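Local coordinates for protein ribulose bisphosphate carboxylase (Pyrococcus horikoshii, PDB 2D69) that probably catalyses the magnesium-dependent carboxylation of ribulose 1,5-bisphosphate to two molecules of 3-phosphoglycerate, as part of an archaeal AMP degradation pathway, at residues V149-L154 and A395-V400; E176-G181 and R204-V209; N197-R202 and E239-E244; P357-I360 and D366-I369. All blocks are in the same frame, centred on the assembly; numbering follows the deposited sequence.

Contact 1: V149-L154 and A395-V400; sequences VKDRPL and AAIEGV. With SO4 (sulfate ion), chain H.
Apolar contacts carry this meeting, and all of them converge on Ile397, in the last turn of helix 382-398. Its CD1 lies 3.3 Å from Arg152 CB, a close approach to the root of the arginine. The same methyl, Ile397 CD1, lies 4.0 Å from Pro153 CD. Beside it, the side chains of Asp151 and Ile397 run past one another in opposite directions, with OD2 of the aspartate 4.0 Å from Ile397 CG2; the carboxylate itself is engaged by Lys365 in a salt bridge.

The polar interactions lie within or beside 149-154. With CG of Arg152 between the backbone N and the carbonyl carbon (chi1 68°), the extended chain heads away from the helix. Its NH1 forms a salt bridge with Asp183 and a weak hydrogen bond to Pro153 O, while Val149 CG1 covers one guanidinium face. A sulfate, probably from the crystallisation liquor, bonds weakly to 149-154: Lys150 N reaches O1 and O2, and Arg152 NE reaches O4 at 3.5 Å.

Past Ile397 the helix closes in a Schellman motif at Gly399. The whole joins the loop entering strand 154-157, the first of the catalytic alpha/beta barrel, to the end of helix 382-398, after its last strand.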
loop_
_atom_site.group_PDB
_atom_site.type_symbol
_atom_site.label_atom_id
_atom_site.label_comp_id
_atom_site.label_asym_id
_atom_site.label_seq_id
_atom_site.Cartn_x
_atom_site.Cartn_y
_atom_site.Cartn_z
ATOM N N VAL A 149 0.493 11.487 -39.601
ATOM C CA VAL A 149 0.139 12.499 -40.593
ATOM C C VAL A 149 1.216 13.559 -40.720
ATOM O O VAL A 149 1.351 14.422 -39.827
ATOM C CB VAL A 149 -1.244 13.141 -40.272
ATOM C CG1 VAL A 149 -1.574 14.243 -41.257
ATOM C CG2 VAL A 149 -2.336 12.061 -40.299
ATOM N N LYS A 150 1.979 13.525 -41.829
ATOM C CA LYS A 150 3.262 14.255 -41.822
ATOM C C LYS A 150 3.202 15.735 -42.246
ATOM O O LYS A 150 3.967 16.565 -41.744
ATOM C CB LYS A 150 4.426 13.469 -42.451
ATOM C CG LYS A 150 4.314 13.137 -43.920
ATOM C CD LYS A 150 5.259 11.914 -44.351
ATOM C CE LYS A 150 4.576 11.107 -45.555
ATOM N NZ LYS A 150 5.405 10.028 -46.259
ATOM N N ASP A 151 2.243 16.089 -43.075
ATOM C CA ASP A 151 2.233 17.431 -43.678
ATOM C C ASP A 151 0.877 18.196 -43.568
ATOM O O ASP A 151 0.852 19.398 -43.183
ATOM C CB ASP A 151 2.656 17.333 -45.152
ATOM C CG ASP A 151 2.908 18.711 -45.765
ATOM O OD1 ASP A 151 3.736 19.470 -45.166
ATOM O OD2 ASP A 151 2.311 19.133 -46.806
ATOM N N ARG A 152 -0.229 17.526 -43.896
ATOM C CA ARG A 152 -1.534 18.202 -43.976
ATOM C C ARG A 152 -2.052 18.571 -42.606
ATOM O O ARG A 152 -1.666 17.933 -41.639
ATOM C CB ARG A 152 -2.556 17.341 -44.718
ATOM C CG ARG A 152 -2.971 16.076 -43.982
ATOM C CD ARG A 152 -4.208 15.449 -44.593
ATOM N NE ARG A 152 -4.460 14.145 -43.966
ATOM C CZ ARG A 152 -5.142 13.970 -42.869
ATOM N NH1 ARG A 152 -5.672 15.004 -42.259
ATOM N NH2 ARG A 152 -5.293 12.764 -42.353
ATOM N N PRO A 153 -2.914 19.580 -42.489
ATOM C CA PRO A 153 -3.601 19.818 -41.218
ATOM C C PRO A 153 -4.420 18.578 -40.827
ATOM O O PRO A 153 -4.840 17.773 -41.649
ATOM C CB PRO A 153 -4.505 21.030 -41.484
ATOM C CG PRO A 153 -4.505 21.234 -42.920
ATOM C CD PRO A 153 -3.309 20.533 -43.526
ATOM N N LEU A 154 -4.635 18.431 -39.544
ATOM C CA LEU A 154 -5.498 17.364 -39.035
ATOM C C LEU A 154 -6.921 17.890 -39.024
ATOM O O LEU A 154 -7.131 19.103 -38.979
ATOM C CB LEU A 154 -5.078 16.965 -37.622
ATOM C CG LEU A 154 -3.773 16.174 -37.460
ATOM C CD1 LEU A 154 -3.371 16.144 -35.973
ATOM C CD2 LEU A 154 -3.964 14.772 -37.921
ATOM N N ALA A 395 -6.674 19.022 -51.907
ATOM C CA ALA A 395 -6.615 19.987 -52.990
ATOM C C ALA A 395 -5.902 21.288 -52.597
ATOM O O ALA A 395 -5.061 21.777 -53.335
ATOM C CB ALA A 395 -8.016 20.285 -53.525
ATOM N N ALA A 396 -6.268 21.886 -51.475
ATOM C CA ALA A 396 -5.590 23.097 -51.047
ATOM C C ALA A 396 -4.061 22.841 -51.017
ATOM O O ALA A 396 -3.296 23.621 -51.530
ATOM C CB ALA A 396 -6.099 23.546 -49.672
ATOM N N ILE A 397 -3.632 21.723 -50.444
ATOM C CA ILE A 397 -2.191 21.431 -50.314
ATOM C C ILE A 397 -1.510 21.210 -51.666
ATOM O O ILE A 397 -0.357 21.586 -51.836
ATOM C CB ILE A 397 -1.997 20.197 -49.462
ATOM C CG1 ILE A 397 -2.374 20.519 -48.019
ATOM C CG2 ILE A 397 -0.542 19.669 -49.518
ATOM C CD1 ILE A 397 -2.868 19.348 -47.316
ATOM N N GLU A 398 -2.209 20.562 -52.595
ATOM C CA GLU A 398 -1.634 20.237 -53.896
ATOM C C GLU A 398 -1.742 21.409 -54.887
ATOM O O GLU A 398 -1.216 21.310 -55.986
ATOM C CB GLU A 398 -2.284 18.965 -54.495
ATOM C CG GLU A 398 -1.993 17.648 -53.743
ATOM C CD GLU A 398 -2.860 16.471 -54.222
ATOM O OE1 GLU A 398 -3.163 16.404 -55.443
ATOM O OE2 GLU A 398 -3.247 15.599 -53.396
ATOM N N GLY A 399 -2.373 22.518 -54.487
ATOM C CA GLY A 399 -2.551 23.683 -55.343
ATOM C C GLY A 399 -3.551 23.404 -56.467
ATOM O O GLY A 399 -3.424 23.918 -57.575
ATOM N N VAL A 400 -4.516 22.536 -56.190
ATOM C CA VAL A 400 -5.510 22.090 -57.184
ATOM C C VAL A 400 -6.796 22.863 -56.894
ATOM O O VAL A 400 -7.194 22.983 -55.727
ATOM C CB VAL A 400 -5.762 20.573 -57.060
ATOM C CG1 VAL A 400 -6.973 20.100 -57.884
ATOM C CG2 VAL A 400 -4.509 19.806 -57.405
HETATM S S SO4 H . -0.363 12.235 -44.865
HETATM O O1 SO4 H . 0.305 11.349 -43.908
HETATM O O2 SO4 H . -0.009 13.636 -44.592
HETATM O O3 SO4 H . 0.146 11.871 -46.186
HETATM O O4 SO4 H . -1.823 12.048 -44.836
#

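Contact 2: E176-G181 and R204-V209; sequences ELWSGG and RKLYRV. With SO4 (sulfate ion), chain I.
A backbone carbonyl at the rim of an indole is the unusual element here: Leu206 O, in helix 199-217, lies at the edge of the Trp178 ring and near its plane, 3.6 Å from CZ3 and 3.7 Å from CH2. The oxygen thus faces the C-H rim of the six-membered ring, whose slightly positive hydrogens probably make the approach mildly favourable.

Val209 also meets this rim: it crosses the tryptophan at about a right angle and sets CG1 in the ring plane, 3.9 Å from CZ3. Leu206 CD1 comes in obliquely, 4.2 Å from Trp178 CH2. CG of Trp178 stands anti to the carbonyl carbon (chi1 -81°), which sends the six-membered ring out to the neighbouring helix, while NE1 donates a hydrogen bond to Glu222 O, which helps to fix the rotation of the ring.

Beyond the tryptophan, a sulfate probably taken from the crystallisation liquor sits against helix 199-217. Lys205, bent at chi2 (64°), gives it a 2.7 Å hydrogen bond from NZ to O3, and Val209 CG2 lies 3.4 Å from O2. Nearby, Arg208 forms a salt bridge with Glu145 of a second subunit.

After the tryptophan, helix 167-179 is closed by a Schellman motif at Gly181, whose phi is positive. Side-by-side packing of successive helices around a parallel barrel, with strand 184-186 lying between them in sequence and touching both Trp178 and Leu206, is characteristic of the TIM-barrel domain of RuBisCO.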
loop_
_atom_site.group_PDB
_atom_site.type_symbol
_atom_site.label_atom_id
_atom_site.label_comp_id
_atom_site.label_asym_id
_atom_site.label_seq_id
_atom_site.Cartn_x
_atom_site.Cartn_y
_atom_site.Cartn_z
ATOM N N GLU A 176 -19.292 6.862 -38.525
ATOM C CA GLU A 176 -19.475 7.618 -39.745
ATOM C C GLU A 176 -18.379 8.648 -39.982
ATOM O O GLU A 176 -17.807 8.727 -41.072
ATOM C CB GLU A 176 -20.862 8.331 -39.756
ATOM C CG GLU A 176 -22.086 7.423 -39.848
ATOM C CD GLU A 176 -22.030 6.455 -41.024
ATOM O OE1 GLU A 176 -22.003 5.222 -40.811
ATOM O OE2 GLU A 176 -22.045 6.947 -42.166
ATOM N N LEU A 177 -18.078 9.414 -38.951
ATOM C CA LEU A 177 -17.150 10.541 -39.084
ATOM C C LEU A 177 -15.745 10.098 -39.346
ATOM O O LEU A 177 -15.092 10.586 -40.289
ATOM C CB LEU A 177 -17.178 11.389 -37.829
ATOM C CG LEU A 177 -18.492 12.122 -37.602
ATOM C CD1 LEU A 177 -18.582 12.655 -36.213
ATOM C CD2 LEU A 177 -18.601 13.261 -38.547
ATOM N N TRP A 178 -15.296 9.151 -38.526
ATOM C CA TRP A 178 -13.981 8.517 -38.676
ATOM C C TRP A 178 -13.865 7.783 -40.018
ATOM O O TRP A 178 -12.903 8.006 -40.747
ATOM C CB TRP A 178 -13.712 7.530 -37.510
ATOM C CG TRP A 178 -13.227 8.122 -36.194
ATOM C CD1 TRP A 178 -12.438 9.208 -36.027
ATOM C CD2 TRP A 178 -13.505 7.630 -34.882
ATOM N NE1 TRP A 178 -12.159 9.393 -34.697
ATOM C CE2 TRP A 178 -12.792 8.429 -33.973
ATOM C CE3 TRP A 178 -14.220 6.534 -34.383
ATOM C CZ2 TRP A 178 -12.839 8.221 -32.613
ATOM C CZ3 TRP A 178 -14.287 6.350 -33.070
ATOM C CH2 TRP A 178 -13.604 7.193 -32.174
ATOM N N SER A 179 -14.829 6.919 -40.349
ATOM C CA SER A 179 -14.819 6.171 -41.619
ATOM C C SER A 179 -14.765 7.052 -42.884
ATOM O O SER A 179 -14.181 6.670 -43.898
ATOM C CB SER A 179 -16.026 5.203 -41.726
ATOM O OG SER A 179 -16.019 4.245 -40.688
ATOM N N GLY A 180 -15.373 8.217 -42.826
ATOM C CA GLY A 180 -15.380 9.109 -43.964
ATOM C C GLY A 180 -14.114 9.928 -44.099
ATOM O O GLY A 180 -13.928 10.599 -45.112
ATOM N N GLY A 181 -13.302 9.953 -43.043
ATOM C CA GLY A 181 -11.958 10.502 -43.110
ATOM C C GLY A 181 -11.565 11.483 -42.008
ATOM O O GLY A 181 -10.434 11.988 -42.027
ATOM N N ARG A 204 -15.171 2.685 -23.048
ATOM C CA ARG A 204 -15.160 1.278 -23.493
ATOM C C ARG A 204 -15.678 1.139 -24.892
ATOM O O ARG A 204 -15.076 0.425 -25.740
ATOM C CB ARG A 204 -15.976 0.422 -22.562
ATOM C CG ARG A 204 -15.352 0.297 -21.179
ATOM C CD ARG A 204 -16.266 -0.458 -20.242
ATOM N NE ARG A 204 -15.907 -0.387 -18.857
ATOM C CZ ARG A 204 -16.783 -0.223 -17.858
ATOM N NH1 ARG A 204 -18.103 -0.013 -18.070
ATOM N NH2 ARG A 204 -16.311 -0.211 -16.624
ATOM N N LYS A 205 -16.798 1.787 -25.190
ATOM C CA LYS A 205 -17.380 1.586 -26.525
ATOM C C LYS A 205 -16.620 2.280 -27.637
ATOM O O LYS A 205 -16.335 1.684 -28.655
ATOM C CB LYS A 205 -18.855 2.005 -26.547
ATOM C CG LYS A 205 -19.617 1.832 -27.859
ATOM C CD LYS A 205 -19.740 0.374 -28.274
ATOM C CE LYS A 205 -20.537 0.266 -29.562
ATOM N NZ LYS A 205 -20.755 -1.189 -29.982
ATOM N N LEU A 206 -16.289 3.547 -27.455
ATOM C CA LEU A 206 -15.811 4.356 -28.580
ATOM C C LEU A 206 -14.429 3.968 -29.063
ATOM O O LEU A 206 -14.124 4.098 -30.249
ATOM C CB LEU A 206 -15.845 5.834 -28.231
ATOM C CG LEU A 206 -17.137 6.572 -28.550
ATOM C CD1 LEU A 206 -17.241 6.784 -30.017
ATOM C CD2 LEU A 206 -18.365 5.795 -27.995
ATOM N N TYR A 207 -13.602 3.464 -28.164
ATOM C CA TYR A 207 -12.247 3.048 -28.536
ATOM C C TYR A 207 -12.288 1.733 -29.286
ATOM O O TYR A 207 -11.413 1.453 -30.104
ATOM C CB TYR A 207 -11.299 3.048 -27.302
ATOM C CG TYR A 207 -10.934 4.481 -26.906
ATOM C CD1 TYR A 207 -11.591 5.151 -25.880
ATOM C CD2 TYR A 207 -9.971 5.221 -27.653
ATOM C CE1 TYR A 207 -11.289 6.424 -25.601
ATOM C CE2 TYR A 207 -9.672 6.502 -27.367
ATOM C CZ TYR A 207 -10.344 7.126 -26.354
ATOM O OH TYR A 207 -10.102 8.427 -25.994
ATOM N N ARG A 208 -13.288 0.908 -29.014
ATOM C CA ARG A 208 -13.522 -0.277 -29.844
ATOM C C ARG A 208 -13.923 0.094 -31.283
ATOM O O ARG A 208 -13.404 -0.450 -32.251
ATOM C CB ARG A 208 -14.586 -1.194 -29.230
ATOM C CG ARG A 208 -14.173 -1.747 -27.858
ATOM C CD ARG A 208 -15.206 -2.685 -27.195
ATOM N NE ARG A 208 -15.351 -3.897 -27.999
ATOM C CZ ARG A 208 -16.322 -4.137 -28.889
ATOM N NH1 ARG A 208 -17.306 -3.252 -29.108
ATOM N NH2 ARG A 208 -16.314 -5.300 -29.568
ATOM N N VAL A 209 -14.819 1.050 -31.411
ATOM C CA VAL A 209 -15.204 1.563 -32.720
ATOM C C VAL A 209 -13.978 2.178 -33.404
ATOM O O VAL A 209 -13.720 1.923 -34.598
ATOM C CB VAL A 209 -16.265 2.673 -32.581
ATOM C CG1 VAL A 209 -16.574 3.372 -33.952
ATOM C CG2 VAL A 209 -17.545 2.154 -31.936
HETATM S S SO4 I . -17.724 -1.740 -32.766
HETATM O O1 SO4 I . -17.917 -3.033 -33.412
HETATM O O2 SO4 I . -17.869 -0.680 -33.763
HETATM O O3 SO4 I . -18.699 -1.587 -31.687
HETATM O O4 SO4 I . -16.380 -1.700 -32.205
#

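Contact 3: N197-R202 and E239-E244; sequences NRFEER and EMVANE
Phe199 and Glu200 both turn CG anti to the backbone N (chi1 -171° and -163°), while Met240 sets CG anti to its carbonyl carbon (chi1 -65°) and then runs extended, so that its thioether enters between the two residues of the other helix. The sulfur lies at the edge of the Phe199 ring, 4.0 Å from CD1 and 5.3 Å from the centroid, making a Met-aromatic contact. Farther round the same ring, Val241 CG2 comes up in the ring plane, 3.8 Å from CZ, with the two side chains at about a right angle.

Glu200 crosses Met240 nearly perpendicularly. Its CG and CD lie against the sulfur, each 3.8 Å from Met240 SD, while the carboxylate oxygen OE2 comes 3.7 Å from Met240 CE.

At the start of helix 199-217, Arg198 occupies the N-cap position. Its NH1 forms a 3.0 Å salt bridge with Glu201 OE1, met on the anti side of the carboxylate, and another with Glu269 of a second subunit. Arg202 NH1 reaches Asn197 OD1 at 3.3 Å from above the carbonyl plane, and its NH2 pairs with Asp187.

Chemically, the junction of these neighbouring barrel helices is largely dispersive: a polarisable sulfur meets a ring edge and a glutamate stem, with the Glu200 carboxylate, which makes a weak, long ion pair with Arg204, at its border, and charged groups of 197-202 tie the helix start to the barrel and second subunit.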
loop_
_atom_site.group_PDB
_atom_site.type_symbol
_atom_site.label_atom_id
_atom_site.label_comp_id
_atom_site.label_asym_id
_atom_site.label_seq_id
_atom_site.Cartn_x
_atom_site.Cartn_y
_atom_site.Cartn_z
ATOM N N ASN A 197 -25.155 8.663 -20.856
ATOM C CA ASN A 197 -23.826 8.538 -21.470
ATOM C C ASN A 197 -22.723 8.654 -20.420
ATOM O O ASN A 197 -22.044 9.672 -20.297
ATOM C CB ASN A 197 -23.606 9.584 -22.593
ATOM C CG ASN A 197 -22.594 9.138 -23.633
ATOM O OD1 ASN A 197 -21.509 8.715 -23.285
ATOM N ND2 ASN A 197 -22.960 9.211 -24.924
ATOM N N ARG A 198 -22.536 7.586 -19.667
ATOM C CA ARG A 198 -21.534 7.546 -18.627
ATOM C C ARG A 198 -20.147 7.478 -19.223
ATOM O O ARG A 198 -19.902 6.645 -20.100
ATOM C CB ARG A 198 -21.730 6.329 -17.696
ATOM C CG ARG A 198 -22.592 6.588 -16.499
ATOM C CD ARG A 198 -22.676 5.432 -15.449
ATOM N NE ARG A 198 -21.483 5.225 -14.614
ATOM C CZ ARG A 198 -20.616 4.217 -14.758
ATOM N NH1 ARG A 198 -20.798 3.309 -15.696
ATOM N NH2 ARG A 198 -19.590 4.093 -13.934
ATOM N N PHE A 199 -19.243 8.292 -18.676
ATOM C CA PHE A 199 -17.911 8.424 -19.197
ATOM C C PHE A 199 -17.255 7.068 -19.409
ATOM O O PHE A 199 -16.765 6.754 -20.523
ATOM C CB PHE A 199 -17.006 9.315 -18.296
ATOM C CG PHE A 199 -15.698 9.612 -18.948
ATOM C CD1 PHE A 199 -14.609 8.697 -18.857
ATOM C CD2 PHE A 199 -15.582 10.712 -19.789
ATOM C CE1 PHE A 199 -13.415 8.926 -19.556
ATOM C CE2 PHE A 199 -14.376 10.960 -20.443
ATOM C CZ PHE A 199 -13.302 10.040 -20.377
ATOM N N GLU A 200 -17.273 6.216 -18.394
ATOM C CA GLU A 200 -16.560 4.917 -18.578
ATOM C C GLU A 200 -17.165 3.979 -19.597
ATOM O O GLU A 200 -16.459 3.106 -20.262
ATOM C CB GLU A 200 -16.343 4.192 -17.234
ATOM C CG GLU A 200 -15.248 3.089 -17.410
ATOM C CD GLU A 200 -14.672 2.547 -16.105
ATOM O OE1 GLU A 200 -13.648 1.814 -16.178
ATOM O OE2 GLU A 200 -15.243 2.847 -15.025
ATOM N N GLU A 201 -18.481 4.077 -19.731
ATOM C CA GLU A 201 -19.198 3.316 -20.771
ATOM C C GLU A 201 -18.859 3.876 -22.149
ATOM O O GLU A 201 -18.617 3.138 -23.075
ATOM C CB GLU A 201 -20.699 3.335 -20.508
ATOM C CG GLU A 201 -21.103 2.598 -19.229
ATOM C CD GLU A 201 -22.603 2.698 -18.900
ATOM O OE1 GLU A 201 -22.920 2.442 -17.694
ATOM O OE2 GLU A 201 -23.441 3.005 -19.827
ATOM N N ARG A 202 -18.779 5.195 -22.262
ATOM C CA ARG A 202 -18.366 5.819 -23.514
ATOM C C ARG A 202 -16.929 5.419 -23.900
ATOM O O ARG A 202 -16.705 4.990 -25.047
ATOM C CB ARG A 202 -18.462 7.327 -23.419
ATOM C CG ARG A 202 -18.345 8.001 -24.767
ATOM C CD ARG A 202 -18.864 9.401 -24.731
ATOM N NE ARG A 202 -17.931 10.389 -24.193
ATOM C CZ ARG A 202 -18.126 11.042 -23.051
ATOM N NH1 ARG A 202 -19.142 10.727 -22.256
ATOM N NH2 ARG A 202 -17.308 12.020 -22.734
ATOM N N GLU A 239 -6.922 8.272 -16.710
ATOM C CA GLU A 239 -6.403 6.887 -16.582
ATOM C C GLU A 239 -7.231 5.891 -17.379
ATOM O O GLU A 239 -6.701 4.933 -18.046
ATOM C CB GLU A 239 -6.379 6.460 -15.081
ATOM C CG GLU A 239 -5.370 7.226 -14.226
ATOM C CD GLU A 239 -5.448 6.916 -12.720
ATOM O OE1 GLU A 239 -6.493 6.447 -12.244
ATOM O OE2 GLU A 239 -4.465 7.147 -12.003
ATOM N N MET A 240 -8.538 6.077 -17.384
ATOM C CA MET A 240 -9.419 5.206 -18.197
ATOM C C MET A 240 -9.165 5.323 -19.700
ATOM O O MET A 240 -9.134 4.318 -20.420
ATOM C CB MET A 240 -10.890 5.445 -17.919
ATOM C CG MET A 240 -11.365 5.101 -16.505
ATOM S SD MET A 240 -12.977 5.985 -16.369
ATOM C CE MET A 240 -13.281 5.966 -14.542
ATOM N N VAL A 241 -8.896 6.545 -20.155
ATOM C CA VAL A 241 -8.613 6.779 -21.568
ATOM C C VAL A 241 -7.320 6.036 -21.944
ATOM O O VAL A 241 -7.319 5.208 -22.868
ATOM C CB VAL A 241 -8.571 8.340 -21.865
ATOM C CG1 VAL A 241 -8.052 8.598 -23.331
ATOM C CG2 VAL A 241 -9.948 8.931 -21.708
ATOM N N ALA A 242 -6.244 6.236 -21.178
ATOM C CA ALA A 242 -4.910 5.630 -21.453
ATOM C C ALA A 242 -5.028 4.113 -21.434
ATOM O O ALA A 242 -4.480 3.392 -22.288
ATOM C CB ALA A 242 -3.905 6.078 -20.431
ATOM N N ASN A 243 -5.795 3.626 -20.471
ATOM C CA ASN A 243 -6.038 2.209 -20.340
ATOM C C ASN A 243 -6.709 1.579 -21.512
ATOM O O ASN A 243 -6.460 0.430 -21.836
ATOM C CB ASN A 243 -6.916 1.946 -19.125
ATOM C CG ASN A 243 -6.282 1.033 -18.246
ATOM O OD1 ASN A 243 -5.498 1.492 -17.354
ATOM N ND2 ASN A 243 -6.437 -0.302 -18.530
ATOM N N GLU A 244 -7.560 2.343 -22.160
ATOM C CA GLU A 244 -8.251 1.874 -23.339
ATOM C C GLU A 244 -7.444 2.035 -24.629
ATOM O O GLU A 244 -7.884 1.579 -25.673
ATOM C CB GLU A 244 -9.643 2.530 -23.423
ATOM C CG GLU A 244 -10.747 1.638 -23.977
ATOM C CD GLU A 244 -11.080 0.425 -23.115
ATOM O OE1 GLU A 244 -10.945 0.474 -21.898
ATOM O OE2 GLU A 244 -11.494 -0.592 -23.674
#

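Contact 4: P357-I360 and D366-I369; sequences PELI and DLVI
In the last beta-alpha-beta unit of the barrel, formed by strand 344-348, helix 356-363 and strand 368-370, Leu359 bridges helix and returning strand. It is buried, and two of its atoms do the touching. CD2 reaches Ile369 tip to tip, 3.8 Å from CG1 and 3.9 Å from CD1, and the branch point CG is met by Leu367 CD1 at 4.2 Å, the two leucines crossing at a slant.

CG of Leu359 stands anti to the backbone N (chi1 -180°), which carries the isobutyl group off the helix toward the strand. Leu367 and Ile369, two residues apart, both direct their side chains at the helix, as alternation along an extended chain requires. Val368 between them faces the other way, onto Phe344 of strand 344-348. This is the usual layering of a TIM barrel: helix residues pack on the outward side chains of the parallel strands.

Pro153 adds to the apolar surroundings, touching Ile360, Leu367 and Ile369, and Leu351 lies against Leu359. At the start of the returning segment, Asp366 OD1 forms a salt bridge with Arg144. Ile369 immediately precedes Gln370, the first of the residues 370-373 predicted to bind substrate, and its side chain is about 5 Å from that of Ala371.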
loop_
_atom_site.group_PDB
_atom_site.type_symbol
_atom_site.label_atom_id
_atom_site.label_comp_id
_atom_site.label_asym_id
_atom_site.label_seq_id
_atom_site.Cartn_x
_atom_site.Cartn_y
_atom_site.Cartn_z
ATOM N N PRO A 357 -8.962 26.161 -48.841
ATOM C CA PRO A 357 -7.886 26.915 -49.533
ATOM C C PRO A 357 -7.507 28.227 -48.841
ATOM O O PRO A 357 -6.339 28.418 -48.575
ATOM C CB PRO A 357 -8.445 27.126 -50.952
ATOM C CG PRO A 357 -9.326 25.906 -51.169
ATOM C CD PRO A 357 -10.024 25.739 -49.777
ATOM N N GLU A 358 -8.466 29.058 -48.481
ATOM C CA GLU A 358 -8.189 30.327 -47.836
ATOM C C GLU A 358 -7.606 30.108 -46.432
ATOM O O GLU A 358 -6.603 30.754 -46.032
ATOM C CB GLU A 358 -9.481 31.163 -47.766
ATOM C CG GLU A 358 -9.300 32.596 -47.285
ATOM C CD GLU A 358 -10.611 33.338 -46.963
ATOM O OE1 GLU A 358 -11.733 32.781 -47.149
ATOM O OE2 GLU A 358 -10.513 34.525 -46.525
ATOM N N LEU A 359 -8.205 29.184 -45.683
ATOM C CA LEU A 359 -7.736 28.900 -44.330
ATOM C C LEU A 359 -6.253 28.495 -44.324
ATOM O O LEU A 359 -5.458 29.054 -43.586
ATOM C CB LEU A 359 -8.596 27.832 -43.669
ATOM C CG LEU A 359 -8.176 27.477 -42.250
ATOM C CD1 LEU A 359 -8.462 28.651 -41.334
ATOM C CD2 LEU A 359 -8.884 26.212 -41.769
ATOM N N ILE A 360 -5.888 27.582 -45.214
ATOM C CA ILE A 360 -4.518 27.121 -45.334
ATOM C C ILE A 360 -3.536 28.180 -45.888
ATOM O O ILE A 360 -2.428 28.336 -45.342
ATOM C CB ILE A 360 -4.481 25.782 -46.104
ATOM C CG1 ILE A 360 -5.085 24.684 -45.210
ATOM C CG2 ILE A 360 -3.070 25.404 -46.491
ATOM C CD1 ILE A 360 -5.439 23.415 -45.951
ATOM N N ASP A 366 -0.042 23.615 -40.357
ATOM C CA ASP A 366 0.100 23.142 -38.995
ATOM C C ASP A 366 -1.075 23.653 -38.210
ATOM O O ASP A 366 -0.989 24.669 -37.513
ATOM C CB ASP A 366 1.438 23.573 -38.368
ATOM C CG ASP A 366 2.594 22.677 -38.802
ATOM O OD1 ASP A 366 2.348 21.563 -39.306
ATOM O OD2 ASP A 366 3.771 23.022 -38.713
ATOM N N LEU A 367 -2.185 22.956 -38.402
ATOM C CA LEU A 367 -3.472 23.278 -37.807
ATOM C C LEU A 367 -4.231 22.017 -37.499
ATOM O O LEU A 367 -4.101 20.998 -38.184
ATOM C CB LEU A 367 -4.358 24.078 -38.757
ATOM C CG LEU A 367 -3.879 25.425 -39.257
ATOM C CD1 LEU A 367 -4.855 25.912 -40.294
ATOM C CD2 LEU A 367 -3.755 26.448 -38.138
ATOM N N VAL A 368 -5.038 22.085 -36.456
ATOM C CA VAL A 368 -6.122 21.155 -36.322
ATOM C C VAL A 368 -7.365 21.885 -36.756
ATOM O O VAL A 368 -7.661 22.959 -36.208
ATOM C CB VAL A 368 -6.263 20.696 -34.890
ATOM C CG1 VAL A 368 -7.448 19.778 -34.757
ATOM C CG2 VAL A 368 -4.967 20.008 -34.402
ATOM N N ILE A 369 -8.109 21.312 -37.701
ATOM C CA ILE A 369 -9.243 22.046 -38.287
ATOM C C ILE A 369 -10.536 21.396 -37.832
ATOM O O ILE A 369 -10.802 20.241 -38.174
ATOM C CB ILE A 369 -9.148 22.003 -39.796
ATOM C CG1 ILE A 369 -7.950 22.814 -40.264
ATOM C CG2 ILE A 369 -10.426 22.537 -40.437
ATOM C CD1 ILE A 369 -7.611 22.561 -41.719
#

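How the contacts relate
All four contacts lie in the catalytic barrel domain and form two groups. Contacts 1 and 4 have centres 9 Å apart and join where the barrel closes: Leu154 O lies 2.7 Å from Ile369 N and Leu154 N 3.0 Å from Leu367 O, linking the first and last strands. Contacts 2 and 3, centres 14 Å apart, share helix 199-217, with Tyr207 OH 3.4 Å from Val241 CG1, and both touch the second subunit. The groups do not touch, though nearest atoms of contacts 1 and 2 are about 5 Å apart. Contact 4 adjoins predicted substrate-binding residues, and the Trp178 side chain is about 9 Å from that of Lys186, the predicted carbamate-bearing magnesium ligand.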